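Local coordinates for phage-related conserved hypothetical protein, BB2244 (PDB 2BDV), which is of unknown function but belongs to the SOS response-associated peptidase (SRAP) family, whose relatives cross-link to abasic sites in single-stranded DNA, at residues D100-W105 with L127-L132. Sequence-based numbering, arbitrary orientation.
Sequences DGWYEW and LLFAGL
Trp102 presents the CE3-CZ3 edge of its indole to Leu127 and Phe129, which stand two positions apart on strand 126-133 and project from the same side of it. A chi1 of 70° sets CG of Trp102 between the backbone N and the carbonyl carbon, placing the six-membered ring at this junction. The two partners meet the indole differently. Methyl CD1 of Leu127 lies in the ring plane, at the edge, 3.6 Å from Trp102 CZ3, and also rests against CA of Gly101. Phe129 comes in obliquely and leads with its far carbon: CZ sits 3.5 Å from Trp102 CE3, and the six-membered ring of Trp102 and the Phe129 ring are inclined at 76°, centroids 5.7 Å apart. No hydrogen bond crosses between the segments, which belong to different beta-sheets of the SRAP fold; the chain leaves strand 94-99, which pairs with 126-133, turns a corner at Asp100 and enters the other sheet as strand 101-107. Apolar packing thus joins the sheets just beyond that corner, where Pro166 touches both aromatic side chains and Phe200 makes an edge-to-face pair with Trp102. On the pyrrole side, a nearly straight bond from NE1 to Glu104 OE1 (2.8 Å, 173°) helps to set the indole's rotation, while backbone amides of Met158, Val159 and Asp160 hold that carboxylate.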
ATOM      1  N   ASP A 100       9.305   3.838  -0.403  1.00 21.21           N
ATOM      2  CA  ASP A 100      10.702   3.507  -0.620  1.00 23.19           C
ATOM      3  C   ASP A 100      10.932   2.074  -0.143  1.00 21.76           C
ATOM      4  O   ASP A 100      11.900   1.417  -0.537  1.00 22.90           O
ATOM      5  CB  ASP A 100      11.564   4.515   0.141  1.00 24.08           C
ATOM      6  CG  ASP A 100      11.423   5.921  -0.422  1.00 28.00           C
ATOM      7  OD1 ASP A 100      12.135   6.243  -1.391  1.00 30.46           O
ATOM      8  OD2 ASP A 100      10.581   6.698   0.076  1.00 29.37           O
ATOM      9  N   GLY A 101      10.011   1.597   0.689  1.00 21.27           N
ATOM     10  CA  GLY A 101      10.085   0.245   1.227  1.00 20.98           C
ATOM     11  C   GLY A 101       9.036  -0.013   2.307  1.00 20.89           C
ATOM     12  O   GLY A 101       8.202   0.849   2.595  1.00 17.74           O
ATOM     13  N   TRP A 102       9.063  -1.198   2.911  1.00 19.48           N
ATOM     14  CA  TRP A 102       8.098  -1.527   3.954  1.00 18.44           C
ATOM     15  C   TRP A 102       8.748  -2.423   5.005  1.00 20.73           C
ATOM     16  O   TRP A 102       9.868  -2.913   4.815  1.00 22.36           O
ATOM     17  CB  TRP A 102       6.850  -2.204   3.346  1.00 17.50           C
ATOM     18  CG  TRP A 102       7.058  -3.612   2.819  1.00 14.63           C
ATOM     19  CD1 TRP A 102       6.807  -4.777   3.480  1.00 12.75           C
ATOM     20  CD2 TRP A 102       7.585  -3.986   1.538  1.00 15.31           C
ATOM     21  NE1 TRP A 102       7.143  -5.857   2.697  1.00 12.71           N
ATOM     22  CE2 TRP A 102       7.623  -5.402   1.497  1.00 14.79           C
ATOM     23  CE3 TRP A 102       8.031  -3.265   0.417  1.00 16.85           C
ATOM     24  CZ2 TRP A 102       8.087  -6.113   0.385  1.00 15.36           C
ATOM     25  CZ3 TRP A 102       8.494  -3.973  -0.691  1.00 15.26           C
ATOM     26  CH2 TRP A 102       8.516  -5.386  -0.695  1.00 14.85           C
ATOM     27  N   TYR A 103       8.055  -2.632   6.120  1.00 18.53           N
ATOM     28  CA  TYR A 103       8.603  -3.460   7.179  1.00 18.92           C
ATOM     29  C   TYR A 103       7.802  -4.721   7.458  1.00 19.96           C
ATOM     30  O   TYR A 103       6.581  -4.729   7.343  1.00 19.70           O
ATOM     31  CB  TYR A 103       8.697  -2.672   8.481  1.00 18.77           C
ATOM     32  CG  TYR A 103       9.419  -1.352   8.385  1.00 20.41           C
ATOM     33  CD1 TYR A 103       8.764  -0.205   7.931  1.00 20.24           C
ATOM     34  CD2 TYR A 103      10.747  -1.239   8.781  1.00 20.34           C
ATOM     35  CE1 TYR A 103       9.414   1.020   7.883  1.00 18.95           C
ATOM     36  CE2 TYR A 103      11.407  -0.023   8.736  1.00 23.42           C
ATOM     37  CZ  TYR A 103      10.734   1.105   8.287  1.00 22.50           C
ATOM     38  OH  TYR A 103      11.393   2.311   8.256  1.00 22.90           O
ATOM     39  N   GLU A 104       8.515  -5.780   7.829  1.00 20.15           N
ATOM     40  CA  GLU A 104       7.921  -7.057   8.206  1.00 21.18           C
ATOM     41  C   GLU A 104       8.713  -7.542   9.423  1.00 22.35           C
ATOM     42  O   GLU A 104       9.933  -7.406   9.468  1.00 23.43           O
ATOM     43  CB  GLU A 104       8.044  -8.093   7.083  1.00 18.43           C
ATOM     44  CG  GLU A 104       7.283  -7.755   5.816  1.00 19.24           C
ATOM     45  CD  GLU A 104       7.484  -8.791   4.737  1.00 17.84           C
ATOM     46  OE1 GLU A 104       7.047  -8.560   3.590  1.00 18.51           O
ATOM     47  OE2 GLU A 104       8.080  -9.843   5.040  1.00 20.00           O
ATOM     48  N   TRP A 105       8.017  -8.103  10.403  1.00 24.42           N
ATOM     49  CA  TRP A 105       8.656  -8.603  11.608  1.00 25.40           C
ATOM     50  C   TRP A 105       8.822 -10.120  11.541  1.00 28.89           C
ATOM     51  O   TRP A 105       7.868 -10.862  11.277  1.00 28.32           O
ATOM     52  CB  TRP A 105       7.830  -8.210  12.832  1.00 24.44           C
ATOM     53  CG  TRP A 105       7.938  -6.752  13.179  1.00 24.38           C
ATOM     54  CD1 TRP A 105       8.622  -6.200  14.237  1.00 25.19           C
ATOM     55  CD2 TRP A 105       7.365  -5.657  12.461  1.00 23.90           C
ATOM     56  NE1 TRP A 105       8.505  -4.830  14.218  1.00 23.33           N
ATOM     57  CE2 TRP A 105       7.739  -4.468  13.140  1.00 24.07           C
ATOM     58  CE3 TRP A 105       6.571  -5.559  11.307  1.00 23.55           C
ATOM     59  CZ2 TRP A 105       7.343  -3.200  12.702  1.00 23.55           C
ATOM     60  CZ3 TRP A 105       6.177  -4.289  10.871  1.00 24.33           C
ATOM     61  CH2 TRP A 105       6.566  -3.130  11.572  1.00 23.93           C
ATOM     62  N   LEU A 127       8.714   2.560  -4.906  1.00 20.66           N
ATOM     63  CA  LEU A 127       7.765   1.540  -5.316  1.00 19.62           C
ATOM     64  C   LEU A 127       6.358   2.112  -5.479  1.00 21.60           C
ATOM     65  O   LEU A 127       5.986   3.074  -4.808  1.00 22.52           O
ATOM     66  CB  LEU A 127       7.755   0.424  -4.273  1.00 19.57           C
ATOM     67  CG  LEU A 127       9.135   0.059  -3.714  1.00 20.30           C
ATOM     68  CD1 LEU A 127       8.939  -0.915  -2.572  1.00 22.46           C
ATOM     69  CD2 LEU A 127      10.034  -0.542  -4.797  1.00 21.63           C
ATOM     70  N   LEU A 128       5.574   1.520  -6.374  1.00 19.48           N
ATOM     71  CA  LEU A 128       4.213   1.989  -6.588  1.00 18.83           C
ATOM     72  C   LEU A 128       3.249   0.895  -6.146  1.00 17.21           C
ATOM     73  O   LEU A 128       2.896   0.018  -6.941  1.00 14.82           O
ATOM     74  CB  LEU A 128       4.001   2.343  -8.072  1.00 16.78           C
ATOM     75  CG  LEU A 128       5.038   3.298  -8.692  1.00 17.70           C
ATOM     76  CD1 LEU A 128       4.731   3.511 -10.173  1.00 15.06           C
ATOM     77  CD2 LEU A 128       5.049   4.625  -7.964  1.00 14.91           C
ATOM     78  N   PHE A 129       2.832   0.938  -4.877  1.00 16.78           N
ATOM     79  CA  PHE A 129       1.913  -0.077  -4.355  1.00 16.78           C
ATOM     80  C   PHE A 129       0.507   0.181  -4.863  1.00 14.77           C
ATOM     81  O   PHE A 129       0.035   1.311  -4.854  1.00 15.02           O
ATOM     82  CB  PHE A 129       1.869  -0.109  -2.806  1.00 16.30           C
ATOM     83  CG  PHE A 129       3.178  -0.475  -2.146  1.00 18.63           C
ATOM     84  CD1 PHE A 129       4.200  -1.084  -2.866  1.00 19.79           C
ATOM     85  CD2 PHE A 129       3.391  -0.184  -0.798  1.00 18.00           C
ATOM     86  CE1 PHE A 129       5.412  -1.388  -2.260  1.00 18.88           C
ATOM     87  CE2 PHE A 129       4.597  -0.485  -0.190  1.00 17.72           C
ATOM     88  CZ  PHE A 129       5.610  -1.088  -0.919  1.00 18.20           C
ATOM     89  N   ALA A 130      -0.149  -0.881  -5.315  1.00 15.32           N
ATOM     90  CA  ALA A 130      -1.518  -0.794  -5.800  1.00 15.84           C
ATOM     91  C   ALA A 130      -2.403  -0.701  -4.557  1.00 15.61           C
ATOM     92  O   ALA A 130      -2.148  -1.370  -3.552  1.00 13.61           O
ATOM     93  CB  ALA A 130      -1.865  -2.037  -6.598  1.00 13.94           C
ATOM     94  N   GLY A 131      -3.437   0.129  -4.623  1.00 15.90           N
ATOM     95  CA  GLY A 131      -4.325   0.278  -3.484  1.00 14.88           C
ATOM     96  C   GLY A 131      -5.764   0.558  -3.860  1.00 14.20           C
ATOM     97  O   GLY A 131      -6.065   0.907  -4.998  1.00 14.67           O
ATOM     98  N   LEU A 132      -6.655   0.402  -2.889  1.00 15.66           N
ATOM     99  CA  LEU A 132      -8.079   0.635  -3.094  1.00 15.95           C
ATOM    100  C   LEU A 132      -8.582   1.551  -1.981  1.00 17.33           C
ATOM    101  O   LEU A 132      -8.387   1.280  -0.791  1.00 17.78           O
ATOM    102  CB  LEU A 132      -8.840  -0.697  -3.070  1.00 14.45           C
ATOM    103  CG  LEU A 132      -8.541  -1.710  -4.181  1.00 14.24           C
ATOM    104  CD1 LEU A 132      -9.281  -3.016  -3.906  1.00 15.53           C
ATOM    105  CD2 LEU A 132      -8.962  -1.129  -5.527  1.00  6.07           C
TER